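Local coordinates for protein VIN1 (PDB 6BFI) that binds actin filaments and may play a role in cell-cell adhesion, as a sponge member of the vinculin/alpha-catenin family, at residues H6-E11 / E181-A186. Sequence-based numbering, arbitrary orientation.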
ATOM      1  N   HIS A   6     -15.661  -9.667 -11.393  1.00 61.93           N
ATOM      2  CA  HIS A   6     -15.500  -8.505 -10.528  1.00 62.36           C
ATOM      3  C   HIS A   6     -16.619  -8.374  -9.504  1.00 57.97           C
ATOM      4  O   HIS A   6     -16.614  -7.415  -8.724  1.00 59.58           O
ATOM      5  CB  HIS A   6     -15.425  -7.229 -11.373  1.00 63.87           C
ATOM      6  CG  HIS A   6     -16.604  -7.032 -12.275  1.00 67.35           C
ATOM      7  ND1 HIS A   6     -17.609  -6.129 -12.000  1.00 66.86           N
ATOM      8  CD2 HIS A   6     -16.940  -7.626 -13.445  1.00 68.43           C
ATOM      9  CE1 HIS A   6     -18.512  -6.173 -12.964  1.00 68.48           C
ATOM     10  NE2 HIS A   6     -18.130  -7.073 -13.852  1.00 71.53           N
ATOM     11  N   THR A   7     -17.557  -9.317  -9.479  1.00 58.31           N
ATOM     12  CA  THR A   7     -18.743  -9.251  -8.641  1.00 58.41           C
ATOM     13  C   THR A   7     -18.935 -10.590  -7.940  1.00 59.54           C
ATOM     14  O   THR A   7     -18.719 -11.647  -8.542  1.00 59.96           O
ATOM     15  CB  THR A   7     -19.972  -8.883  -9.494  1.00 61.58           C
ATOM     16  OG1 THR A   7     -20.081  -7.455  -9.594  1.00 62.91           O
ATOM     17  CG2 THR A   7     -21.250  -9.444  -8.911  1.00 66.18           C
ATOM     18  N   LYS A   8     -19.320 -10.537  -6.659  1.00 59.29           N
ATOM     19  CA  LYS A   8     -19.524 -11.760  -5.887  1.00 60.10           C
ATOM     20  C   LYS A   8     -20.589 -12.656  -6.508  1.00 63.73           C
ATOM     21  O   LYS A   8     -20.509 -13.883  -6.390  1.00 63.90           O
ATOM     22  CB  LYS A   8     -19.896 -11.418  -4.445  1.00 59.40           C
ATOM     23  CG  LYS A   8     -18.774 -10.769  -3.656  1.00 64.69           C
ATOM     24  CD  LYS A   8     -19.248 -10.332  -2.277  1.00 69.43           C
ATOM     25  CE  LYS A   8     -18.110  -9.739  -1.467  1.00 62.75           C
ATOM     26  NZ  LYS A   8     -18.562  -9.329  -0.108  1.00 77.59           N
ATOM     27  N   THR A   9     -21.595 -12.068  -7.158  1.00 63.33           N
ATOM     28  CA  THR A   9     -22.577 -12.872  -7.879  1.00 65.33           C
ATOM     29  C   THR A   9     -21.949 -13.547  -9.092  1.00 64.16           C
ATOM     30  O   THR A   9     -22.211 -14.728  -9.360  1.00 69.83           O
ATOM     31  CB  THR A   9     -23.760 -12.001  -8.303  1.00 64.01           C
ATOM     32  OG1 THR A   9     -24.399 -11.464  -7.138  1.00 62.57           O
ATOM     33  CG2 THR A   9     -24.767 -12.813  -9.104  1.00 60.56           C
ATOM     34  N   LEU A  10     -21.117 -12.811  -9.834  1.00 62.61           N
ATOM     35  CA  LEU A  10     -20.432 -13.382 -10.990  1.00 61.59           C
ATOM     36  C   LEU A  10     -19.588 -14.584 -10.591  1.00 58.97           C
ATOM     37  O   LEU A  10     -19.743 -15.676 -11.146  1.00 51.78           O
ATOM     38  CB  LEU A  10     -19.563 -12.319 -11.661  1.00 59.51           C
ATOM     39  CG  LEU A  10     -20.226 -11.464 -12.739  1.00 58.82           C
ATOM     40  CD1 LEU A  10     -19.300 -10.337 -13.161  1.00 61.23           C
ATOM     41  CD2 LEU A  10     -20.590 -12.324 -13.934  1.00 56.50           C
ATOM     42  N   GLU A  11     -18.683 -14.397  -9.628  1.00 62.22           N
ATOM     43  CA  GLU A  11     -17.852 -15.503  -9.166  1.00 61.37           C
ATOM     44  C   GLU A  11     -18.700 -16.628  -8.587  1.00 61.67           C
ATOM     45  O   GLU A  11     -18.452 -17.811  -8.860  1.00 57.49           O
ATOM     46  CB  GLU A  11     -16.846 -14.994  -8.133  1.00 62.73           C
ATOM     47  CG  GLU A  11     -16.203 -16.084  -7.292  1.00 65.99           C
ATOM     48  CD  GLU A  11     -15.288 -15.524  -6.218  1.00 69.59           C
ATOM     49  OE1 GLU A  11     -14.692 -14.448  -6.441  1.00 67.27           O
ATOM     50  OE2 GLU A  11     -15.169 -16.160  -5.149  1.00 72.84           O
ATOM     51  N   GLU A 181     -20.328  -5.597  -2.843  1.00 65.13           N
ATOM     52  CA  GLU A 181     -20.535  -6.646  -3.831  1.00 61.29           C
ATOM     53  C   GLU A 181     -19.301  -6.932  -4.676  1.00 56.10           C
ATOM     54  O   GLU A 181     -19.291  -7.927  -5.406  1.00 57.84           O
ATOM     55  CB  GLU A 181     -21.706  -6.283  -4.754  1.00 65.68           C
ATOM     56  CG  GLU A 181     -23.062  -6.297  -4.067  1.00 74.75           C
ATOM     57  CD  GLU A 181     -24.199  -5.922  -5.001  1.00 79.24           C
ATOM     58  OE1 GLU A 181     -23.940  -5.240  -6.016  1.00 80.97           O
ATOM     59  OE2 GLU A 181     -25.353  -6.312  -4.722  1.00 83.51           O
ATOM     60  N   LEU A 182     -18.269  -6.098  -4.593  1.00 54.25           N
ATOM     61  CA  LEU A 182     -17.097  -6.269  -5.438  1.00 54.31           C
ATOM     62  C   LEU A 182     -16.158  -7.326  -4.866  1.00 56.00           C
ATOM     63  O   LEU A 182     -16.021  -7.469  -3.647  1.00 56.25           O
ATOM     64  CB  LEU A 182     -16.361  -4.938  -5.599  1.00 55.62           C
ATOM     65  CG  LEU A 182     -17.147  -3.811  -6.277  1.00 50.72           C
ATOM     66  CD1 LEU A 182     -16.291  -2.557  -6.411  1.00 48.89           C
ATOM     67  CD2 LEU A 182     -17.672  -4.253  -7.636  1.00 52.09           C
ATOM     68  N   THR A 183     -15.522  -8.081  -5.761  1.00 63.05           N
ATOM     69  CA  THR A 183     -14.558  -9.100  -5.365  1.00 64.25           C
ATOM     70  C   THR A 183     -13.156  -8.545  -5.178  1.00 65.80           C
ATOM     71  O   THR A 183     -12.319  -9.211  -4.560  1.00 61.01           O
ATOM     72  CB  THR A 183     -14.514 -10.225  -6.405  1.00 62.29           C
ATOM     73  OG1 THR A 183     -14.293  -9.663  -7.706  1.00 61.83           O
ATOM     74  CG2 THR A 183     -15.817 -11.007  -6.406  1.00 63.52           C
ATOM     75  N   ASN A 184     -12.886  -7.354  -5.701  1.00 66.44           N
ATOM     76  CA  ASN A 184     -11.592  -6.704  -5.555  1.00 66.06           C
ATOM     77  C   ASN A 184     -11.630  -5.782  -4.342  1.00 65.86           C
ATOM     78  O   ASN A 184     -12.377  -4.798  -4.330  1.00 69.64           O
ATOM     79  CB  ASN A 184     -11.250  -5.917  -6.818  1.00 66.62           C
ATOM     80  CG  ASN A 184      -9.800  -5.495  -6.875  1.00 68.72           C
ATOM     81  OD1 ASN A 184      -9.192  -5.164  -5.854  1.00 70.19           O
ATOM     82  ND2 ASN A 184      -9.234  -5.503  -8.069  1.00 70.71           N
ATOM     83  N   LEU A 185     -10.830  -6.103  -3.324  1.00 69.52           N
ATOM     84  CA  LEU A 185     -10.817  -5.293  -2.111  1.00 66.88           C
ATOM     85  C   LEU A 185     -10.299  -3.885  -2.373  1.00 63.55           C
ATOM     86  O   LEU A 185     -10.734  -2.936  -1.710  1.00 66.65           O
ATOM     87  CB  LEU A 185      -9.970  -5.974  -1.034  1.00 73.13           C
ATOM     88  CG  LEU A 185     -10.536  -7.255  -0.420  1.00 77.98           C
ATOM     89  CD1 LEU A 185      -9.504  -7.912   0.485  1.00 79.78           C
ATOM     90  CD2 LEU A 185     -11.816  -6.961   0.350  1.00 77.36           C
ATOM     91  N   ALA A 186      -9.378  -3.730  -3.327  1.00 62.82           N
ATOM     92  CA  ALA A 186      -8.827  -2.410  -3.614  1.00 62.26           C
ATOM     93  C   ALA A 186      -9.898  -1.468  -4.150  1.00 57.50           C
ATOM     94  O   ALA A 186      -9.974  -0.304  -3.738  1.00 59.92           O
ATOM     95  CB  ALA A 186      -7.667  -2.531  -4.602  1.00 61.66           C
TER
HETATM   96  O   HOH W   1     -14.317  -6.162  -7.979  1.00 50.50           O
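The backbones of Thr7 and Leu182 lie opposite each other in a single beta bridge, and two backbone hydrogen bonds flank it. Lys8 N donates to Glu181 O at 2.9 Å, nearly in line with the carbonyl (C=O...N 169°). On the other flank Thr183 N reaches His6 O at 3.2 Å from well above the carbonyl plane. A water donates to that same His6 O and accepts from Asn184 N, so one carbonyl is gripped twice.

The tight part is around Thr183. Thr183 OG1 lies between its own backbone N and carbonyl carbon (chi1 53°), which lays the hydroxyl against the His6 backbone, 3.2 Å from His6 C, where it hydrogen-bonds to Phe5 O. The same rotation sends Thr183 CG2 over the start of helix 8-32, 3.5 Å from Lys8 N, with Glu11 OE1 coming up to this methyl as well. With the hydroxyl and methyl of Thr183 cut back to an alanine, Phe5 O would probably lose this partner and a gap would open beside the first turn of that helix. From the buried side, Leu182 CD2 comes to 3.5 Å from His6 O while the leucine also packs on His187 and Leu191 of helix 185-215.

The looser, exposed side belongs to Lys8. Its extended chain runs across the Glu181 carbonyl, Lys8 CG 3.4 Å from Glu181 O, and its ammonium ends on Pro180 O.

Both cross-segment bonds join backbone atoms, so the pairing of the N-terminal lead-in with the linker between helices 154-178 and 185-215 does not depend on particular side chains.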